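Local coordinates for hypothetical protein (PDB 2I45) that is of unknown function but folds as a small cupin, a beta-barrel domain that in many relatives holds a metal ion or small ligand, at residues Asp58-Gly66 and Val78-Arg86. Numbering follows the deposited sequence.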
loop_
_atom_site.group_PDB
_atom_site.type_symbol
_atom_site.label_atom_id
_atom_site.label_comp_id
_atom_site.label_asym_id
_atom_site.label_seq_id
_atom_site.Cartn_x
_atom_site.Cartn_y
_atom_site.Cartn_z
ATOM N N ASP B 58 -9.920 -12.045 -3.490
ATOM C CA ASP B 58 -9.328 -11.732 -4.823
ATOM C C ASP B 58 -10.187 -10.835 -5.703
ATOM O O ASP B 58 -11.353 -10.716 -5.501
ATOM C CB ASP B 58 -8.933 -13.010 -5.569
ATOM C CG ASP B 58 -8.328 -14.046 -4.637
ATOM O OD1 ASP B 58 -7.863 -13.637 -3.550
ATOM O OD2 ASP B 58 -8.340 -15.266 -4.954
HETATM N N MSE B 59 -9.592 -10.172 -6.665
HETATM C CA MSE B 59 -10.337 -9.348 -7.575
HETATM C C MSE B 59 -9.629 -9.381 -8.948
HETATM O O MSE B 59 -8.564 -9.985 -9.106
HETATM C CB MSE B 59 -10.566 -7.935 -6.995
HETATM C CG MSE B 59 -9.346 -7.206 -6.660
HETATM SE SE MSE B 59 -9.517 -5.214 -6.521
HETATM C CE MSE B 59 -10.012 -4.864 -8.344
ATOM N N ALA B 60 -10.261 -8.821 -9.964
ATOM C CA ALA B 60 -9.591 -8.592 -11.261
ATOM C C ALA B 60 -9.860 -7.189 -11.798
ATOM O O ALA B 60 -10.741 -6.488 -11.298
ATOM C CB ALA B 60 -10.010 -9.626 -12.302
ATOM N N VAL B 61 -9.124 -6.802 -12.829
ATOM C CA VAL B 61 -9.406 -5.556 -13.500
ATOM C C VAL B 61 -9.264 -5.817 -14.969
ATOM O O VAL B 61 -8.187 -6.226 -15.426
ATOM C CB VAL B 61 -8.444 -4.445 -13.098
ATOM C CG1 VAL B 61 -8.853 -3.121 -13.824
ATOM C CG2 VAL B 61 -8.458 -4.246 -11.611
ATOM N N ASP B 62 -10.365 -5.659 -15.699
ATOM C CA ASP B 62 -10.339 -5.590 -17.167
ATOM C C ASP B 62 -9.884 -4.209 -17.656
ATOM O O ASP B 62 -10.311 -3.190 -17.101
ATOM C CB ASP B 62 -11.733 -5.855 -17.674
ATOM C CG ASP B 62 -12.224 -7.229 -17.283
ATOM O OD1 ASP B 62 -11.363 -8.142 -17.179
ATOM O OD2 ASP B 62 -13.466 -7.410 -17.098
ATOM N N PHE B 63 -9.031 -4.188 -18.679
ATOM C CA PHE B 63 -8.740 -2.944 -19.417
ATOM C C PHE B 63 -9.309 -2.797 -20.863
ATOM O O PHE B 63 -9.638 -3.796 -21.532
ATOM C CB PHE B 63 -7.255 -2.724 -19.488
ATOM C CG PHE B 63 -6.599 -2.662 -18.154
ATOM C CD1 PHE B 63 -6.421 -1.455 -17.517
ATOM C CD2 PHE B 63 -6.136 -3.822 -17.538
ATOM C CE1 PHE B 63 -5.756 -1.391 -16.251
ATOM C CE2 PHE B 63 -5.508 -3.773 -16.272
ATOM C CZ PHE B 63 -5.323 -2.550 -15.636
ATOM N N ALA B 64 -9.329 -1.540 -21.337
ATOM C CA ALA B 64 -9.940 -1.145 -22.612
ATOM C C ALA B 64 -9.190 -1.728 -23.786
ATOM O O ALA B 64 -9.722 -1.877 -24.878
ATOM C CB ALA B 64 -10.054 0.401 -22.742
ATOM N N ASP B 65 -7.962 -2.117 -23.540
ATOM C CA ASP B 65 -7.134 -2.704 -24.583
ATOM C C ASP B 65 -7.210 -4.246 -24.601
ATOM O O ASP B 65 -6.436 -4.913 -25.316
ATOM C CB ASP B 65 -5.697 -2.197 -24.452
ATOM C CG ASP B 65 -4.924 -2.856 -23.300
ATOM O OD1 ASP B 65 -5.416 -3.858 -22.667
ATOM O OD2 ASP B 65 -3.772 -2.369 -23.060
ATOM N N GLY B 66 -8.134 -4.815 -23.831
ATOM C CA GLY B 66 -8.292 -6.251 -23.903
ATOM C C GLY B 66 -7.624 -7.010 -22.797
ATOM O O GLY B 66 -8.110 -8.029 -22.399
ATOM N N VAL B 78 -1.161 -1.317 -10.139
ATOM C CA VAL B 78 -1.475 0.076 -10.263
ATOM C C VAL B 78 -2.373 0.378 -11.461
ATOM O O VAL B 78 -2.150 -0.120 -12.545
ATOM C CB VAL B 78 -0.209 0.969 -10.152
ATOM C CG1 VAL B 78 1.041 0.127 -10.175
ATOM C CG2 VAL B 78 -0.186 2.101 -11.195
ATOM N N VAL B 79 -3.420 1.163 -11.261
ATOM C CA VAL B 79 -4.221 1.531 -12.389
ATOM C C VAL B 79 -3.937 2.941 -12.794
ATOM O O VAL B 79 -4.257 3.857 -12.086
ATOM C CB VAL B 79 -5.676 1.359 -12.131
ATOM C CG1 VAL B 79 -6.474 2.026 -13.269
ATOM C CG2 VAL B 79 -5.953 -0.089 -12.057
ATOM N N PRO B 80 -3.272 3.109 -13.928
ATOM C CA PRO B 80 -2.851 4.457 -14.265
ATOM C C PRO B 80 -4.040 5.298 -14.640
ATOM O O PRO B 80 -5.089 4.774 -15.124
ATOM C CB PRO B 80 -1.947 4.282 -15.485
ATOM C CG PRO B 80 -2.219 2.915 -16.027
ATOM C CD PRO B 80 -2.843 2.080 -14.904
ATOM N N LYS B 81 -3.870 6.629 -14.449
ATOM C CA LYS B 81 -4.986 7.568 -14.740
ATOM C C LYS B 81 -5.242 7.349 -16.190
ATOM O O LYS B 81 -4.343 6.906 -16.870
ATOM C CB LYS B 81 -4.460 8.934 -14.610
ATOM N N SER B 82 -6.483 7.584 -16.661
ATOM C CA SER B 82 -6.844 7.717 -18.108
ATOM C C SER B 82 -6.722 6.450 -18.961
ATOM O O SER B 82 -6.312 6.449 -20.164
ATOM C CB SER B 82 -5.967 8.815 -18.675
ATOM O OG SER B 82 -5.550 9.738 -17.600
ATOM N N VAL B 83 -7.082 5.393 -18.272
ATOM C CA VAL B 83 -7.132 4.088 -18.783
ATOM C C VAL B 83 -8.503 3.709 -18.262
ATOM O O VAL B 83 -8.729 3.682 -17.056
ATOM C CB VAL B 83 -5.957 3.334 -18.150
ATOM C CG1 VAL B 83 -6.347 1.915 -17.643
ATOM C CG2 VAL B 83 -4.789 3.314 -19.119
ATOM N N SER B 84 -9.443 3.462 -19.152
ATOM C CA SER B 84 -10.731 2.948 -18.752
ATOM C C SER B 84 -10.584 1.482 -18.359
ATOM O O SER B 84 -9.953 0.729 -19.083
ATOM C CB SER B 84 -11.680 3.127 -19.913
ATOM O OG SER B 84 -12.504 1.984 -20.165
ATOM N N HIS B 85 -11.142 1.092 -17.207
ATOM C CA HIS B 85 -10.993 -0.229 -16.700
ATOM C C HIS B 85 -12.235 -0.592 -15.957
ATOM O O HIS B 85 -13.046 0.250 -15.560
ATOM C CB HIS B 85 -9.853 -0.295 -15.705
ATOM C CG HIS B 85 -9.989 0.689 -14.579
ATOM N ND1 HIS B 85 -9.771 2.047 -14.747
ATOM C CD2 HIS B 85 -10.347 0.525 -13.282
ATOM C CE1 HIS B 85 -9.977 2.669 -13.596
ATOM N NE2 HIS B 85 -10.338 1.769 -12.701
ATOM N N ARG B 86 -12.365 -1.886 -15.754
ATOM C CA ARG B 86 -13.540 -2.433 -15.150
ATOM C C ARG B 86 -13.125 -3.272 -13.945
ATOM O O ARG B 86 -12.778 -4.432 -14.082
ATOM C CB ARG B 86 -14.389 -3.224 -16.152
ATOM C CG ARG B 86 -15.292 -4.274 -15.470
ATOM C CD ARG B 86 -16.268 -5.014 -16.396
ATOM N NE ARG B 86 -15.589 -5.800 -17.415
ATOM C CZ ARG B 86 -16.130 -6.046 -18.605
ATOM N NH1 ARG B 86 -17.377 -5.606 -18.909
ATOM N NH2 ARG B 86 -15.424 -6.707 -19.511
#
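Asp62 OD2 accepts two N-H groups of Arg86, a salt bridge of 2.7 Å from NE and a weaker bond from NH2. The NE bond uses the anti lone pair of OD2 and lies near the guanidinium plane, while the carboxylate stands almost at right angles to that plane (85°). A bend in the arginine chain at chi3 brings the edge of its guanidinium, NE foremost, to the aspartate carboxylate on strand 59-63. Asp62 OD1 makes a second salt bridge, with Arg88, so one acidic side chain joins two arginines of strand 85-89; Asp62 and Arg86 are both partly exposed, as suits charged groups. Beneath the ion pair, Asp62 and Arg86 form an antiparallel hydrogen-bonded pair, Arg86 N to Asp62 O at 2.8 Å and Asp62 N to Arg86 O at 3.2 Å.

On the opposite face, Val61 and the imidazole of His85 are buried, the phenyl ring of Phe63 only partly. Val61 CG1, anti to its own backbone N (chi1 -178°), packs against His85 CB at 3.5 Å. Phe63 meets Val83 CG1 at its ring edge, with Val61 CG1 above one face, offset toward the rim. His85 ND1 donates a nearly straight bond (167°) to Val83 O, 3.0 Å away and in the imidazole plane; this helps to fix the ring's rotation, and Val79 CG1 sits above one face, toward its rim. Strands 75-79 and 85-89 belong to different sheets, so the 80-84 loop crosses between the two antiparallel sheets of the cupin beta-barrel.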